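Local coordinates for protein cytosolic IMP-GMP specific 5'-nucleotidase (Legionella pneumophila subsp. pneumophila, PDB 4OHF) that probably hydrolyses the 5'-phosphate of nucleoside monophosphates such as IMP and GMP with the help of a bound magnesium ion, at residues F238-T243 and K285-D290; I29-K34 and Y213-L218; A349-L354 and S385-Q390. All coordinates share one frame; numbering follows the deposited sequence.

In the fold
Along the chain contact 2 closes first, contact 1 follows and contact 3 comes last. Contacts 1 and 2 have centres 21 Å apart and share the HAD-type core that holds the magnesium site, contact 2 close to the metal and contact 1 more peripheral in the central sheet. Helix 213-224 of contact 2 is followed in the chain by strand 240-243 of contact 1, and Thr-243 packs against Tyr-213 and Ser-216 where the two meet. Contact 3 belongs to an extension, the long helices 338-367 and 374-399, which also meets a second subunit; its centre lies about 59 Å from that of contact 1 and about 52 Å from that of contact 2.

Contact 1. Residues F238-T243 and K285-D290; sequences FEFVIT and KKFTED
Phe-287 of helix 284-290 reaches across to strand 240-243 between the side chains of Phe-240 and Ile-242. Its CE2 edge points at the face of Phe-240, an edge-to-face (T-shaped) pair with centroids 5.4 Å apart and planes at 67°; the point of approach is nearer the rim of the Phe-240 ring than its centre. Beside it, Ile-242 CD1 meets Phe-287 CD2 at 3.7 Å, obliquely to the ring. With CG anti to the backbone N (chi1 179°), the phenyl group spans the gap between helix and strand, whose nearest CA atoms, those of Phe-240 and Phe-287, remain 10.2 Å apart. This is one alpha/beta layer of the Rossmann-like HAD core: Phe-240 and Ile-242 face helix 284-290, while Thr-243 packs on helix 213-224 across the sheet. Phe-206 of the adjoining strand 204-208 extends the buried aromatic cluster. Away from the sheet the same helix is polar and far less enclosed. Lys-286 NZ bridges to Asp-290 OD2 at 2.7 Å, on the syn side of the carboxylate, and also bonds Gly-272 O, whereas Lys-285 NZ and Glu-289 OE2, on the exposed surface, form a salt bridge with a weak hydrogen bond of 3.2 Å.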
loop_
_atom_site.group_PDB
_atom_site.type_symbol
_atom_site.label_atom_id
_atom_site.label_comp_id
_atom_site.label_asym_id
_atom_site.label_seq_id
_atom_site.Cartn_x
_atom_site.Cartn_y
_atom_site.Cartn_z
ATOM N N PHE B 238 17.469 -35.540 16.831
ATOM C CA PHE B 238 16.880 -34.209 16.931
ATOM C C PHE B 238 16.587 -33.657 18.327
ATOM O O PHE B 238 15.973 -34.315 19.163
ATOM C CB PHE B 238 15.616 -34.184 16.070
ATOM C CG PHE B 238 15.840 -34.706 14.684
ATOM C CD1 PHE B 238 16.610 -33.993 13.779
ATOM C CD2 PHE B 238 15.343 -35.948 14.306
ATOM C CE1 PHE B 238 16.886 -34.508 12.521
ATOM C CE2 PHE B 238 15.611 -36.480 13.041
ATOM C CZ PHE B 238 16.385 -35.758 12.151
ATOM N N GLU B 239 17.039 -32.426 18.556
ATOM C CA GLU B 239 16.843 -31.739 19.827
ATOM C C GLU B 239 15.358 -31.420 19.957
ATOM O O GLU B 239 14.730 -31.761 20.952
ATOM C CB GLU B 239 17.668 -30.450 19.848
ATOM C CG GLU B 239 17.808 -29.799 21.218
ATOM C CD GLU B 239 18.684 -30.602 22.181
ATOM O OE1 GLU B 239 18.982 -30.082 23.278
ATOM O OE2 GLU B 239 19.067 -31.747 21.843
ATOM N N PHE B 240 14.809 -30.757 18.940
ATOM C CA PHE B 240 13.390 -30.411 18.894
ATOM C C PHE B 240 12.833 -30.869 17.569
ATOM O O PHE B 240 13.559 -31.001 16.570
ATOM C CB PHE B 240 13.156 -28.904 18.945
ATOM C CG PHE B 240 13.592 -28.257 20.208
ATOM C CD1 PHE B 240 14.904 -27.826 20.364
ATOM C CD2 PHE B 240 12.682 -28.056 21.240
ATOM C CE1 PHE B 240 15.307 -27.194 21.531
ATOM C CE2 PHE B 240 13.065 -27.426 22.417
ATOM C CZ PHE B 240 14.385 -26.993 22.564
ATOM N N VAL B 241 11.533 -31.095 17.553
ATOM C CA VAL B 241 10.878 -31.478 16.328
ATOM C C VAL B 241 9.563 -30.722 16.364
ATOM O O VAL B 241 8.672 -31.052 17.131
ATOM C CB VAL B 241 10.698 -33.030 16.221
ATOM C CG1 VAL B 241 10.200 -33.574 17.513
ATOM C CG2 VAL B 241 9.744 -33.384 15.077
ATOM N N ILE B 242 9.492 -29.672 15.547
ATOM C CA ILE B 242 8.328 -28.796 15.451
ATOM C C ILE B 242 7.453 -29.115 14.227
ATOM O O ILE B 242 7.888 -28.990 13.077
ATOM C CB ILE B 242 8.797 -27.324 15.393
ATOM C CG1 ILE B 242 9.802 -27.067 16.523
ATOM C CG2 ILE B 242 7.611 -26.389 15.512
ATOM C CD1 ILE B 242 10.412 -25.671 16.514
ATOM N N THR B 243 6.208 -29.506 14.492
ATOM C CA THR B 243 5.263 -29.878 13.447
ATOM C C THR B 243 4.139 -28.864 13.195
ATOM O O THR B 243 3.855 -28.013 14.044
ATOM C CB THR B 243 4.677 -31.234 13.776
ATOM O OG1 THR B 243 3.949 -31.150 15.007
ATOM C CG2 THR B 243 5.797 -32.241 13.946
ATOM N N LYS B 285 10.560 -16.241 16.986
ATOM C CA LYS B 285 10.867 -15.321 18.068
ATOM C C LYS B 285 10.985 -16.054 19.407
ATOM O O LYS B 285 12.037 -16.028 20.053
ATOM C CB LYS B 285 9.777 -14.249 18.145
ATOM C CG LYS B 285 9.894 -13.284 19.317
ATOM C CD LYS B 285 11.014 -12.280 19.137
ATOM C CE LYS B 285 10.542 -10.856 19.475
ATOM N NZ LYS B 285 9.888 -10.752 20.814
ATOM N N LYS B 286 9.909 -16.724 19.812
ATOM C CA LYS B 286 9.919 -17.444 21.079
ATOM C C LYS B 286 10.951 -18.563 21.136
ATOM O O LYS B 286 11.585 -18.767 22.166
ATOM C CB LYS B 286 8.529 -18.008 21.386
ATOM C CG LYS B 286 8.479 -18.840 22.655
ATOM C CD LYS B 286 7.066 -18.900 23.203
ATOM C CE LYS B 286 6.899 -20.047 24.185
ATOM N NZ LYS B 286 7.762 -19.921 25.401
ATOM N N PHE B 287 11.115 -19.276 20.026
ATOM C CA PHE B 287 12.058 -20.388 19.948
ATOM C C PHE B 287 13.472 -19.920 20.225
ATOM O O PHE B 287 14.204 -20.521 21.011
ATOM C CB PHE B 287 11.984 -21.037 18.555
ATOM C CG PHE B 287 12.932 -22.190 18.362
ATOM C CD1 PHE B 287 14.249 -21.972 17.963
ATOM C CD2 PHE B 287 12.504 -23.503 18.577
ATOM C CE1 PHE B 287 15.131 -23.044 17.774
ATOM C CE2 PHE B 287 13.375 -24.585 18.394
ATOM C CZ PHE B 287 14.690 -24.351 17.991
ATOM N N THR B 288 13.847 -18.835 19.567
ATOM C CA THR B 288 15.175 -18.267 19.714
ATOM C C THR B 288 15.412 -17.733 21.130
ATOM O O THR B 288 16.510 -17.873 21.689
ATOM C CB THR B 288 15.381 -17.142 18.681
ATOM O OG1 THR B 288 15.176 -17.672 17.363
ATOM C CG2 THR B 288 16.794 -16.562 18.785
ATOM N N GLU B 289 14.383 -17.126 21.714
ATOM C CA GLU B 289 14.510 -16.589 23.063
ATOM C C GLU B 289 14.677 -17.718 24.071
ATOM O O GLU B 289 15.632 -17.728 24.846
ATOM C CB GLU B 289 13.282 -15.739 23.410
ATOM C CG GLU B 289 13.495 -14.238 23.248
ATOM C CD GLU B 289 12.207 -13.482 22.956
ATOM O OE1 GLU B 289 11.168 -13.816 23.571
ATOM O OE2 GLU B 289 12.238 -12.545 22.114
ATOM N N ASP B 290 13.759 -18.679 24.041
ATOM C CA ASP B 290 13.797 -19.804 24.964
ATOM C C ASP B 290 15.060 -20.653 24.876
ATOM O O ASP B 290 15.371 -21.385 25.809
ATOM C CB ASP B 290 12.563 -20.688 24.782
ATOM C CG ASP B 290 11.272 -19.933 25.016
ATOM O OD1 ASP B 290 11.297 -18.913 25.736
ATOM O OD2 ASP B 290 10.230 -20.365 24.487
#

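Contact 2. Residues I29-K34 and Y213-L218; sequences IRYNSK and YSYSKL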
loop_
_atom_site.group_PDB
_atom_site.type_symbol
_atom_site.label_atom_id
_atom_site.label_comp_id
_atom_site.label_asym_id
_atom_site.label_seq_id
_atom_site.Cartn_x
_atom_site.Cartn_y
_atom_site.Cartn_z
ATOM N N ILE B 29 14.195 -35.188 4.186
ATOM C CA ILE B 29 13.736 -36.425 3.569
ATOM C C ILE B 29 13.534 -36.213 2.070
ATOM O O ILE B 29 12.727 -35.390 1.650
ATOM C CB ILE B 29 12.433 -36.885 4.227
ATOM C CG1 ILE B 29 12.740 -37.325 5.658
ATOM C CG2 ILE B 29 11.800 -38.017 3.437
ATOM C CD1 ILE B 29 11.518 -37.703 6.470
ATOM N N ARG B 30 14.270 -36.958 1.257
ATOM C CA ARG B 30 14.162 -36.794 -0.194
ATOM C C ARG B 30 12.988 -37.528 -0.851
ATOM O O ARG B 30 12.624 -38.642 -0.467
ATOM C CB ARG B 30 15.482 -37.202 -0.862
ATOM C CG ARG B 30 16.205 -36.054 -1.561
ATOM C CD ARG B 30 17.650 -35.918 -1.134
ATOM N NE ARG B 30 18.444 -37.120 -1.400
ATOM C CZ ARG B 30 18.666 -37.649 -2.601
ATOM N NH1 ARG B 30 18.155 -37.089 -3.689
ATOM N NH2 ARG B 30 19.403 -38.750 -2.707
ATOM N N TYR B 31 12.387 -36.873 -1.838
ATOM C CA TYR B 31 11.270 -37.436 -2.585
ATOM C C TYR B 31 11.623 -37.568 -4.052
ATOM O O TYR B 31 12.437 -36.813 -4.581
ATOM C CB TYR B 31 10.031 -36.539 -2.488
ATOM C CG TYR B 31 9.264 -36.633 -1.189
ATOM C CD1 TYR B 31 8.201 -37.520 -1.051
ATOM C CD2 TYR B 31 9.581 -35.808 -0.110
ATOM C CE1 TYR B 31 7.466 -37.583 0.128
ATOM C CE2 TYR B 31 8.858 -35.865 1.068
ATOM C CZ TYR B 31 7.800 -36.756 1.181
ATOM O OH TYR B 31 7.081 -36.828 2.350
ATOM N N ASN B 32 10.994 -38.536 -4.700
ATOM C CA ASN B 32 11.172 -38.759 -6.125
ATOM C C ASN B 32 10.368 -37.643 -6.810
ATOM O O ASN B 32 9.137 -37.726 -6.913
ATOM C CB ASN B 32 10.598 -40.122 -6.491
ATOM C CG ASN B 32 10.798 -40.460 -7.937
ATOM O OD1 ASN B 32 10.341 -39.742 -8.838
ATOM N ND2 ASN B 32 11.490 -41.563 -8.179
ATOM N N SER B 33 11.061 -36.600 -7.262
ATOM C CA SER B 33 10.410 -35.451 -7.883
ATOM C C SER B 33 9.357 -35.725 -8.950
ATOM O O SER B 33 8.247 -35.204 -8.869
ATOM C CB SER B 33 11.461 -34.498 -8.455
ATOM O OG SER B 33 12.106 -33.774 -7.427
ATOM N N LYS B 34 9.704 -36.522 -9.951
ATOM C CA LYS B 34 8.774 -36.825 -11.026
ATOM C C LYS B 34 7.517 -37.465 -10.466
ATOM O O LYS B 34 6.411 -36.977 -10.692
ATOM C CB LYS B 34 9.430 -37.765 -12.031
ATOM C CG LYS B 34 9.256 -37.342 -13.480
ATOM C CD LYS B 34 8.135 -38.070 -14.199
ATOM C CE LYS B 34 8.467 -39.538 -14.447
ATOM N NZ LYS B 34 8.458 -40.371 -13.198
ATOM N N TYR B 213 2.539 -34.237 13.146
ATOM C CA TYR B 213 3.383 -35.223 13.801
ATOM C C TYR B 213 3.131 -36.681 13.440
ATOM O O TYR B 213 4.077 -37.442 13.233
ATOM C CB TYR B 213 3.302 -35.048 15.314
ATOM C CG TYR B 213 4.216 -35.976 16.092
ATOM C CD1 TYR B 213 5.598 -35.975 15.881
ATOM C CD2 TYR B 213 3.699 -36.839 17.054
ATOM C CE1 TYR B 213 6.428 -36.802 16.604
ATOM C CE2 TYR B 213 4.527 -37.674 17.785
ATOM C CZ TYR B 213 5.882 -37.658 17.557
ATOM O OH TYR B 213 6.680 -38.541 18.247
ATOM N N SER B 214 1.868 -37.081 13.373
ATOM C CA SER B 214 1.557 -38.470 13.043
ATOM C C SER B 214 2.246 -38.880 11.739
ATOM O O SER B 214 2.760 -39.992 11.615
ATOM C CB SER B 214 0.039 -38.664 12.926
ATOM O OG SER B 214 -0.516 -37.888 11.871
ATOM N N TYR B 215 2.272 -37.960 10.778
ATOM C CA TYR B 215 2.890 -38.203 9.478
ATOM C C TYR B 215 4.412 -38.121 9.552
ATOM O O TYR B 215 5.107 -38.903 8.908
ATOM C CB TYR B 215 2.365 -37.190 8.459
ATOM C CG TYR B 215 2.990 -37.294 7.090
ATOM C CD1 TYR B 215 2.599 -38.281 6.191
ATOM C CD2 TYR B 215 3.971 -36.392 6.691
ATOM C CE1 TYR B 215 3.169 -38.362 4.924
ATOM C CE2 TYR B 215 4.546 -36.466 5.430
ATOM C CZ TYR B 215 4.141 -37.454 4.548
ATOM O OH TYR B 215 4.720 -37.531 3.298
ATOM N N SER B 216 4.925 -37.182 10.340
ATOM C CA SER B 216 6.365 -37.013 10.477
ATOM C C SER B 216 7.016 -38.170 11.192
ATOM O O SER B 216 8.148 -38.535 10.890
ATOM C CB SER B 216 6.692 -35.736 11.250
ATOM O OG SER B 216 6.081 -34.624 10.636
ATOM N N LYS B 217 6.309 -38.735 12.160
ATOM C CA LYS B 217 6.839 -39.853 12.929
ATOM C C LYS B 217 7.019 -41.059 12.025
ATOM O O LYS B 217 8.010 -41.779 12.134
ATOM C CB LYS B 217 5.896 -40.193 14.095
ATOM C CG LYS B 217 6.564 -40.993 15.203
ATOM C CD LYS B 217 5.716 -41.081 16.469
ATOM C CE LYS B 217 4.492 -41.962 16.270
ATOM N NZ LYS B 217 3.756 -42.184 17.549
ATOM N N LEU B 218 6.059 -41.258 11.123
ATOM C CA LEU B 218 6.088 -42.366 10.173
ATOM C C LEU B 218 7.243 -42.202 9.183
ATOM O O LEU B 218 8.118 -43.070 9.057
ATOM C CB LEU B 218 4.793 -42.394 9.386
ATOM C CG LEU B 218 4.260 -43.737 8.912
ATOM C CD1 LEU B 218 3.278 -43.440 7.789
ATOM C CD2 LEU B 218 5.357 -44.669 8.441
#
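The flap that follows the first HAD motif meets helix 213-224 through two tyrosines, Tyr-31 and Tyr-215. Strand 30-31 pairs antiparallel with strand 185-186, and the residues between these strands hold the sheet and helices inserted at the flap; Tyr-31 therefore stands where this insertion joins the core. The contact is made almost entirely by the two phenol groups. They arrive from opposite directions, and Tyr-215 OH donates a hydrogen bond of 2.6 Å to Tyr-31 OH. Each hydroxyl lies at the edge of the other ring, near its plane, and the two ring planes are themselves almost parallel, so there is no stacking and the rings follow one another in a nearly flat chain. On the helix, Tyr-215 has CG anti to the backbone N (chi1 177°), which carries the phenol away from the helix to meet Tyr-31.

The main polar partner of Tyr-31 OH is Asp-25 OD1. A hydrogen-bonded chain, Tyr-215 to Tyr-31 to Asp-25, thus ends on an aspartate of the magnesium site, and Tyr-215 also packs against Asp-25 itself. Around the rings, His-26 and Phe-36 pack on Tyr-31, while Lys-174 makes a cation-pi contact with Tyr-215, beside Ile-177 and Ile-178 of helix 172-178. Nearby, Asn-32 is the N-cap of helix 33-51, its OD1 accepting from Asn-35 N, so the chain turns from flap to helix directly after the tyrosine. Together these features describe the surroundings of the DxD magnesium site of a HAD phosphohydrolase, with a flap tyrosine beside the metal-binding Asp-25, consistent with other HAD enzymes in which a cap is inserted at the flap.

Contact 3. Residues A349-L354 and S385-Q390; sequences AIKKEL and STVDLQ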
loop_
_atom_site.group_PDB
_atom_site.type_symbol
_atom_site.label_atom_id
_atom_site.label_comp_id
_atom_site.label_asym_id
_atom_site.label_seq_id
_atom_site.Cartn_x
_atom_site.Cartn_y
_atom_site.Cartn_z
ATOM N N ALA B 349 34.482 -14.195 -29.039
ATOM C CA ALA B 349 35.747 -13.464 -28.965
ATOM C C ALA B 349 36.099 -12.921 -30.348
ATOM O O ALA B 349 36.337 -11.720 -30.523
ATOM C CB ALA B 349 36.855 -14.390 -28.471
ATOM N N ILE B 350 36.128 -13.818 -31.330
ATOM C CA ILE B 350 36.434 -13.447 -32.703
ATOM C C ILE B 350 35.443 -12.401 -33.212
ATOM O O ILE B 350 35.842 -11.395 -33.802
ATOM C CB ILE B 350 36.381 -14.681 -33.625
ATOM C CG1 ILE B 350 37.513 -15.641 -33.262
ATOM C CG2 ILE B 350 36.465 -14.256 -35.082
ATOM C CD1 ILE B 350 37.479 -16.955 -34.031
ATOM N N LYS B 351 34.156 -12.650 -32.981
ATOM C CA LYS B 351 33.099 -11.740 -33.407
ATOM C C LYS B 351 33.320 -10.311 -32.913
ATOM O O LYS B 351 33.262 -9.367 -33.706
ATOM C CB LYS B 351 31.745 -12.234 -32.903
ATOM C CG LYS B 351 30.544 -11.518 -33.498
ATOM C CD LYS B 351 29.777 -10.698 -32.464
ATOM C CE LYS B 351 28.337 -10.420 -32.930
ATOM N NZ LYS B 351 28.300 -9.840 -34.297
ATOM N N LYS B 352 33.566 -10.150 -31.611
ATOM C CA LYS B 352 33.778 -8.829 -31.028
ATOM C C LYS B 352 35.073 -8.232 -31.564
ATOM O O LYS B 352 35.220 -7.017 -31.636
ATOM C CB LYS B 352 33.823 -8.929 -29.501
ATOM C CG LYS B 352 33.444 -7.643 -28.748
ATOM C CD LYS B 352 34.666 -6.845 -28.306
ATOM C CE LYS B 352 35.568 -7.672 -27.392
ATOM N NZ LYS B 352 34.836 -8.201 -26.201
ATOM N N GLU B 353 36.006 -9.105 -31.933
ATOM C CA GLU B 353 37.287 -8.693 -32.499
ATOM C C GLU B 353 36.995 -8.026 -33.834
ATOM O O GLU B 353 37.422 -6.903 -34.107
ATOM C CB GLU B 353 38.176 -9.916 -32.743
ATOM C CG GLU B 353 39.211 -10.181 -31.670
ATOM C CD GLU B 353 40.512 -9.425 -31.913
ATOM O OE1 GLU B 353 41.402 -9.472 -31.027
ATOM O OE2 GLU B 353 40.639 -8.796 -32.993
ATOM N N LEU B 354 36.257 -8.750 -34.661
ATOM C CA LEU B 354 35.876 -8.275 -35.976
ATOM C C LEU B 354 35.039 -7.015 -35.873
ATOM O O LEU B 354 35.216 -6.075 -36.638
ATOM C CB LEU B 354 35.090 -9.367 -36.707
ATOM C CG LEU B 354 35.896 -10.627 -37.040
ATOM C CD1 LEU B 354 34.973 -11.694 -37.628
ATOM C CD2 LEU B 354 37.003 -10.281 -38.021
ATOM N N SER B 385 29.236 -11.594 -40.983
ATOM C CA SER B 385 27.985 -12.269 -41.311
ATOM C C SER B 385 28.172 -13.779 -41.191
ATOM O O SER B 385 27.240 -14.504 -40.825
ATOM C CB SER B 385 27.547 -11.921 -42.727
ATOM O OG SER B 385 26.401 -11.091 -42.700
ATOM N N THR B 386 29.388 -14.234 -41.501
ATOM C CA THR B 386 29.740 -15.648 -41.436
ATOM C C THR B 386 29.882 -16.129 -39.984
ATOM O O THR B 386 29.310 -17.156 -39.600
ATOM C CB THR B 386 31.044 -15.915 -42.212
ATOM O OG1 THR B 386 30.843 -15.591 -43.590
ATOM C CG2 THR B 386 31.455 -17.363 -42.102
ATOM N N VAL B 387 30.629 -15.390 -39.172
ATOM C CA VAL B 387 30.785 -15.794 -37.785
ATOM C C VAL B 387 29.434 -15.686 -37.071
ATOM O O VAL B 387 29.096 -16.540 -36.256
ATOM C CB VAL B 387 31.862 -14.942 -37.063
ATOM C CG1 VAL B 387 31.447 -13.480 -37.030
ATOM C CG2 VAL B 387 32.090 -15.470 -35.657
ATOM N N ASP B 388 28.656 -14.650 -37.398
ATOM C CA ASP B 388 27.339 -14.457 -36.785
ATOM C C ASP B 388 26.458 -15.660 -37.047
ATOM O O ASP B 388 25.562 -15.973 -36.256
ATOM C CB ASP B 388 26.640 -13.215 -37.344
ATOM C CG ASP B 388 27.005 -11.935 -36.595
ATOM O OD1 ASP B 388 27.741 -11.997 -35.583
ATOM O OD2 ASP B 388 26.543 -10.858 -37.029
ATOM N N LEU B 389 26.717 -16.331 -38.167
ATOM C CA LEU B 389 25.955 -17.513 -38.557
ATOM C C LEU B 389 26.476 -18.738 -37.818
ATOM O O LEU B 389 25.695 -19.576 -37.372
ATOM C CB LEU B 389 26.056 -17.737 -40.064
ATOM C CG LEU B 389 25.318 -18.967 -40.584
ATOM C CD1 LEU B 389 23.817 -18.737 -40.499
ATOM C CD2 LEU B 389 25.740 -19.245 -42.018
ATOM N N GLN B 390 27.795 -18.835 -37.695
ATOM C CA GLN B 390 28.430 -19.946 -36.994
ATOM C C GLN B 390 27.865 -19.995 -35.561
ATOM O O GLN B 390 27.432 -21.045 -35.080
ATOM C CB GLN B 390 29.943 -19.722 -36.956
ATOM C CG GLN B 390 30.752 -20.851 -36.345
ATOM C CD GLN B 390 32.219 -20.466 -36.114
ATOM O OE1 GLN B 390 32.879 -19.903 -36.998
ATOM N NE2 GLN B 390 32.735 -20.777 -34.922
#
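Lys-351 lays the start of its side chain across Val-387 at about a right angle, CG meeting Val-387 CG1 at 4.1 Å, before carrying its charge onward to Asp-388. The residue leaves helix 338-367 with CG anti to the backbone N (chi1 -169°) and then bends at chi2 (-113°) and again at chi4, which brings the ammonium group round to the carboxylate. Lys-351 NZ donates to Asp-388 OD1 at 2.6 Å, using the syn lone pair of that oxygen, and the pair forms a salt bridge. The other oxygen is less closely involved: Asp-388 OD2 stands 3.4 Å from Lys-351 NZ, so the grip is one-sided. Glu-355 OE1 makes a further ion pair with Lys-351 NZ, long and weak.

Beside this polar link lies the apolar part of the interface. Leu-354, one turn further along helix 338-367, reaches Val-387 tip to tip, its CD1 being 4.0 Å from Val-387 CG1. A single methyl of the valine thus touches both Leu-354 and the aliphatic portion of Lys-351. Ile-384 of helix 374-399 also packs on both of these residues and extends the seam along the helix pair. The segments run nearly antiparallel, at 156°, with axes 9.8 Å apart at closest approach, as two arms of a long helical hairpin. The outer flank meets another subunit, where Arg-447 of that chain packs on Lys-351 and Arg-450 on Ala-349. The buried Val-387 and Leu-354, flanked by the salt bridge of Lys-351 and Asp-388 at a partly exposed edge, are consistent with a helix-helix seam of mixed apolar and charged character.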